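Local coordinates for dihydropteroate synthase (Xanthomonas albilineans, PDB 6Q62), which probably catalyses the condensation of 4-aminobenzoate with the diphosphate of 6-hydroxymethyl-7,8-dihydropterin, giving the folate precursor 7,8-dihydropteroate and diphosphate, at residues D18-M23 with V274-Q279; L251-Q254 with L259-V262. All blocks are in the same frame, centred on the assembly; numbering follows the deposited sequence.

Interaction 1: residues D18-M23 with V274-Q279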
# COMPACT_ATOMS: atom_id res chain seq x y z
N ASP A 18 -14.62 9.26 -11.63
CA ASP A 18 -15.37 7.99 -11.67
C ASP A 18 -14.63 6.94 -10.79
O ASP A 18 -15.14 5.85 -10.51
CB ASP A 18 -15.52 7.51 -13.13
CG ASP A 18 -14.22 7.22 -13.87
OD1 ASP A 18 -13.24 7.97 -13.66
OD2 ASP A 18 -14.20 6.27 -14.67
N ARG A 19 -13.41 7.26 -10.40
CA ARG A 19 -12.55 6.45 -9.54
C ARG A 19 -11.53 7.42 -8.89
O ARG A 19 -11.34 8.52 -9.41
CB ARG A 19 -11.81 5.34 -10.35
CG ARG A 19 -10.87 5.81 -11.45
CD ARG A 19 -10.25 4.64 -12.17
NE ARG A 19 -9.64 5.04 -13.45
CZ ARG A 19 -8.33 5.14 -13.66
NH1 ARG A 19 -7.46 4.87 -12.69
NH2 ARG A 19 -7.87 5.49 -14.86
N PRO A 20 -10.85 7.04 -7.79
CA PRO A 20 -9.85 7.96 -7.20
C PRO A 20 -8.75 8.32 -8.18
O PRO A 20 -8.23 7.46 -8.88
CB PRO A 20 -9.30 7.18 -6.00
CG PRO A 20 -10.38 6.20 -5.67
CD PRO A 20 -10.96 5.79 -7.00
N ARG A 21 -8.44 9.61 -8.25
CA ARG A 21 -7.44 10.16 -9.15
C ARG A 21 -6.24 10.67 -8.36
O ARG A 21 -6.36 10.96 -7.16
CB ARG A 21 -8.06 11.27 -10.02
CG ARG A 21 -9.24 10.77 -10.89
CD ARG A 21 -8.75 10.00 -12.10
NE ARG A 21 -9.84 9.41 -12.88
CZ ARG A 21 -9.64 8.73 -14.00
NH1 ARG A 21 -8.42 8.58 -14.50
NH2 ARG A 21 -10.68 8.22 -14.66
N VAL A 22 -5.09 10.71 -9.01
CA VAL A 22 -3.83 11.06 -8.36
C VAL A 22 -3.35 12.42 -8.76
O VAL A 22 -3.18 12.72 -9.96
CB VAL A 22 -2.77 9.96 -8.61
CG1 VAL A 22 -1.40 10.35 -8.02
CG2 VAL A 22 -3.24 8.62 -8.02
N MET A 23 -3.18 13.27 -7.75
CA MET A 23 -2.68 14.66 -7.88
C MET A 23 -1.19 14.65 -7.52
O MET A 23 -0.85 14.50 -6.36
CB MET A 23 -3.45 15.60 -6.94
CG MET A 23 -2.94 17.04 -6.96
SD MET A 23 -3.66 18.02 -5.60
CE MET A 23 -4.87 19.00 -6.49
N VAL A 274 -4.29 -2.12 -8.27
CA VAL A 274 -4.56 -3.44 -7.69
C VAL A 274 -5.92 -3.41 -7.01
O VAL A 274 -6.75 -4.30 -7.22
CB VAL A 274 -3.43 -3.89 -6.71
CG1 VAL A 274 -3.81 -5.21 -6.03
CG2 VAL A 274 -2.10 -4.03 -7.45
N TRP A 275 -6.17 -2.35 -6.20
CA TRP A 275 -7.44 -2.20 -5.51
C TRP A 275 -8.61 -2.12 -6.49
O TRP A 275 -9.61 -2.80 -6.26
CB TRP A 275 -7.40 -1.01 -4.56
CG TRP A 275 -8.75 -0.68 -3.97
CD1 TRP A 275 -9.52 -1.46 -3.16
CD2 TRP A 275 -9.47 0.55 -4.14
NE1 TRP A 275 -10.69 -0.80 -2.84
CE2 TRP A 275 -10.67 0.44 -3.41
CE3 TRP A 275 -9.20 1.72 -4.84
CZ2 TRP A 275 -11.61 1.48 -3.37
CZ3 TRP A 275 -10.14 2.74 -4.80
CH2 TRP A 275 -11.33 2.62 -4.07
N GLN A 276 -8.47 -1.34 -7.59
CA GLN A 276 -9.53 -1.22 -8.59
C GLN A 276 -9.89 -2.62 -9.15
O GLN A 276 -11.07 -2.90 -9.30
CB GLN A 276 -9.11 -0.30 -9.74
CG GLN A 276 -9.37 1.18 -9.50
CD GLN A 276 -10.84 1.54 -9.44
OE1 GLN A 276 -11.59 1.36 -10.41
NE2 GLN A 276 -11.27 2.08 -8.31
N ALA A 277 -8.88 -3.45 -9.48
CA ALA A 277 -9.11 -4.81 -10.03
C ALA A 277 -9.93 -5.65 -9.06
O ALA A 277 -10.86 -6.33 -9.45
CB ALA A 277 -7.79 -5.50 -10.33
N VAL A 278 -9.60 -5.58 -7.76
CA VAL A 278 -10.27 -6.33 -6.71
C VAL A 278 -11.69 -5.82 -6.49
O VAL A 278 -12.62 -6.61 -6.43
CB VAL A 278 -9.41 -6.30 -5.42
CG1 VAL A 278 -10.17 -6.81 -4.21
CG2 VAL A 278 -8.11 -7.06 -5.62
N GLN A 279 -11.85 -4.49 -6.40
CA GLN A 279 -13.16 -3.85 -6.17
C GLN A 279 -14.12 -4.11 -7.33
O GLN A 279 -15.33 -4.12 -7.12
CB GLN A 279 -12.96 -2.33 -5.94
CG GLN A 279 -13.83 -1.76 -4.83
CD GLN A 279 -14.27 -0.34 -5.12
OE1 GLN A 279 -14.05 0.22 -6.21
NE2 GLN A 279 -14.90 0.28 -4.13

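Interaction 2: residues L251-Q254 with L259-V262. With 6GU (6-chloroguanine), chain E; SO4 (sulfate ion), chain H.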
# COMPACT_ATOMS: atom_id res chain seq x y z
N LEU A 251 -6.17 3.67 1.90
CA LEU A 251 -7.22 3.69 2.91
C LEU A 251 -8.16 4.87 2.69
O LEU A 251 -9.38 4.71 2.81
CB LEU A 251 -6.62 3.75 4.35
CG LEU A 251 -5.82 2.52 4.78
CD1 LEU A 251 -5.15 2.78 6.12
CD2 LEU A 251 -6.73 1.26 4.83
N ALA A 252 -7.62 6.04 2.30
CA ALA A 252 -8.45 7.22 2.04
C ALA A 252 -9.38 6.97 0.86
O ALA A 252 -10.59 7.29 0.92
CB ALA A 252 -7.56 8.44 1.76
N ALA A 253 -8.84 6.39 -0.21
CA ALA A 253 -9.61 6.05 -1.41
C ALA A 253 -10.73 5.04 -1.06
O ALA A 253 -11.89 5.22 -1.47
CB ALA A 253 -8.69 5.47 -2.46
N GLN A 254 -10.42 4.03 -0.22
CA GLN A 254 -11.45 3.07 0.21
C GLN A 254 -12.53 3.74 1.04
O GLN A 254 -13.68 3.31 1.02
CB GLN A 254 -10.79 1.97 1.05
CG GLN A 254 -9.88 1.08 0.22
CD GLN A 254 -9.21 0.04 1.07
OE1 GLN A 254 -8.89 0.28 2.25
NE2 GLN A 254 -9.00 -1.14 0.49
N LEU A 259 -9.72 12.21 -4.77
CA LEU A 259 -8.44 12.79 -5.22
C LEU A 259 -7.40 12.56 -4.14
O LEU A 259 -7.71 12.71 -2.94
CB LEU A 259 -8.59 14.32 -5.49
CG LEU A 259 -8.52 14.81 -6.94
CD1 LEU A 259 -8.28 16.31 -6.97
CD2 LEU A 259 -7.34 14.21 -7.69
N LEU A 260 -6.19 12.21 -4.55
CA LEU A 260 -5.09 11.88 -3.61
C LEU A 260 -3.88 12.70 -3.97
O LEU A 260 -3.43 12.67 -5.13
CB LEU A 260 -4.73 10.37 -3.65
CG LEU A 260 -5.94 9.44 -3.34
CD1 LEU A 260 -5.66 8.05 -3.78
CD2 LEU A 260 -6.33 9.53 -1.83
N ARG A 261 -3.41 13.51 -3.02
CA ARG A 261 -2.31 14.46 -3.28
C ARG A 261 -1.02 13.82 -2.81
O ARG A 261 -0.78 13.71 -1.60
CB ARG A 261 -2.59 15.80 -2.58
CG ARG A 261 -1.51 16.85 -2.89
CD ARG A 261 -1.86 18.22 -2.30
NE ARG A 261 -0.80 19.18 -2.63
CZ ARG A 261 0.34 19.32 -1.95
NH1 ARG A 261 0.58 18.59 -0.88
NH2 ARG A 261 1.25 20.20 -2.35
N VAL A 262 -0.20 13.39 -3.77
CA VAL A 262 0.97 12.56 -3.42
C VAL A 262 2.28 12.98 -4.05
O VAL A 262 2.31 13.52 -5.15
CB VAL A 262 0.69 11.06 -3.76
CG1 VAL A 262 -0.71 10.62 -3.31
CG2 VAL A 262 0.85 10.78 -5.25
CL6 6GU E . -3.04 17.87 2.56
N1 6GU E . -4.10 19.28 0.82
C2 6GU E . -4.05 20.37 -0.05
N2 6GU E . -5.20 20.62 -0.66
N3 6GU E . -2.94 21.16 -0.29
C4 6GU E . -1.84 20.81 0.45
C5 6GU E . -1.82 19.74 1.37
C6 6GU E . -2.98 19.04 1.48
N7 6GU E . -0.56 19.66 1.97
C8 6GU E . 0.14 20.71 1.39
N9 6GU E . -0.58 21.41 0.47
S SO4 H . 4.16 19.36 0.46
O1 SO4 H . 5.43 18.71 0.08
O2 SO4 H . 4.36 20.21 1.64
O3 SO4 H . 3.66 20.23 -0.67
O4 SO4 H . 3.16 18.36 0.79

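Interaction 1: residues D18-M23 with V274-Q279
R21 NH2 donates to D18 OD1 at 2.8 Å, a salt bridge that spans the turn from which R19 and P20 reach W275 and Q276. In this TIM barrel the turn leads into the first barrel strand, 21-27, and its partner is the last helix, 265-279, so the contact brings the two ends of the barrel together. The bond is fairly straight (160°) and lies close to the guanidinium plane, meeting the syn lone pair of OD1. D58 holds NH1 of the same arginine in a second salt bridge, and NE goes to the backbone oxygen of T16, so all three nitrogens of R21 are engaged and its plane is fixed. Over one face of that group lies R19 NE, and the carboxylates of D18 and D58 probably ease this pairing of two cations.

Contact with the helix itself is made by carbon and by one amide. Q276 bends at its second torsion (chi2 -68°), which turns one face of its amide against the start of the R19 side chain: NE2 is 3.9 Å from R19 CB, and OE1 is 4.0 Å from R19 CD. The R19 side chain, extended from CG to NE, crosses that of Q276 at about a right angle. P20 CD lies over the same face of the amide, nearer its nitrogen, 3.9 Å from Q276 NE2. Helix 242-254 touches P20 and W275 as well, through A253, while L251 of the second subunit packs on W275. The P20 ring meets the indole at its edge, near the ring plane, with CG 3.6 Å from W275 CZ3 and 4.0 Å from CH2.

Interaction 2: residues L251-Q254 with L259-V262
The last helix-to-strand step of the TIM barrel closes here: helix 242-254 runs down the outside, and after a short turn strand 259-262 enters the parallel barrel sheet. L260 points outward and fits against two successive alanines of the helix, its CD2 methyl 3.9 Å from A252 CB and its CD1 methyl 4.2 Å from A253 CB. Its CG lies anti to the carbonyl carbon (chi1 -57°), and the fork of the two methyls is divided between the alanines, each methyl serving one. The small alanine side chains let helix and strand come near, with 7.7 Å between the CA atoms of A253 and L260. L272 of helix 265-279 touches both A253 and L260, extending the same apolar layer.

The next residue, R261, faces into the barrel and belongs to the pocket of 6-chloroguanine. Its chain is extended from CG to NE and carries the guanidinium beneath the five-membered ring of the purine; R261 CZ is 3.3 Å from N9 of the ligand, which stands over the centre of the guanidinium face. The edge of the same group serves a sulfate ion, probably picked up from the crystallisation solution: R261 NH2 bonds O3 at 2.9 Å (170°) and NH1 bonds O4 at 3.1 Å (164°), two nearly straight bonds to separate oxygens. H263 and N27 hold the sulfate too, and D61 forms a salt bridge with R261 NE. Face and edge thus do different work, one covering a flat heterocycle and the other gripping an anion, an arrangement consistent with a site for a pterin that carries a diphosphate.

Interactions 1 and 2 lie with their centres about 9 Å apart and share the seam where the first and last strands close the barrel. Across it, M23 N is probably hydrogen-bonded to L260 O, at 2.7 Å. A second probable hydrogen bond joins V262 N to M23 O at 2.9 Å, while V22 CG1 packs against V262 CG2 at 3.6 Å. Helix 265-279 directly follows strand 259-262, so residues 274-279 come back from interaction 2 to the start of strand 21-27. The M23 side chain touches R261, which links the seam to the 6-chloroguanine pocket. Both contacts also reach the second subunit: V274 packs on its G244, and Q254 NE2 is hydrogen-bonded to its Q254 OE1.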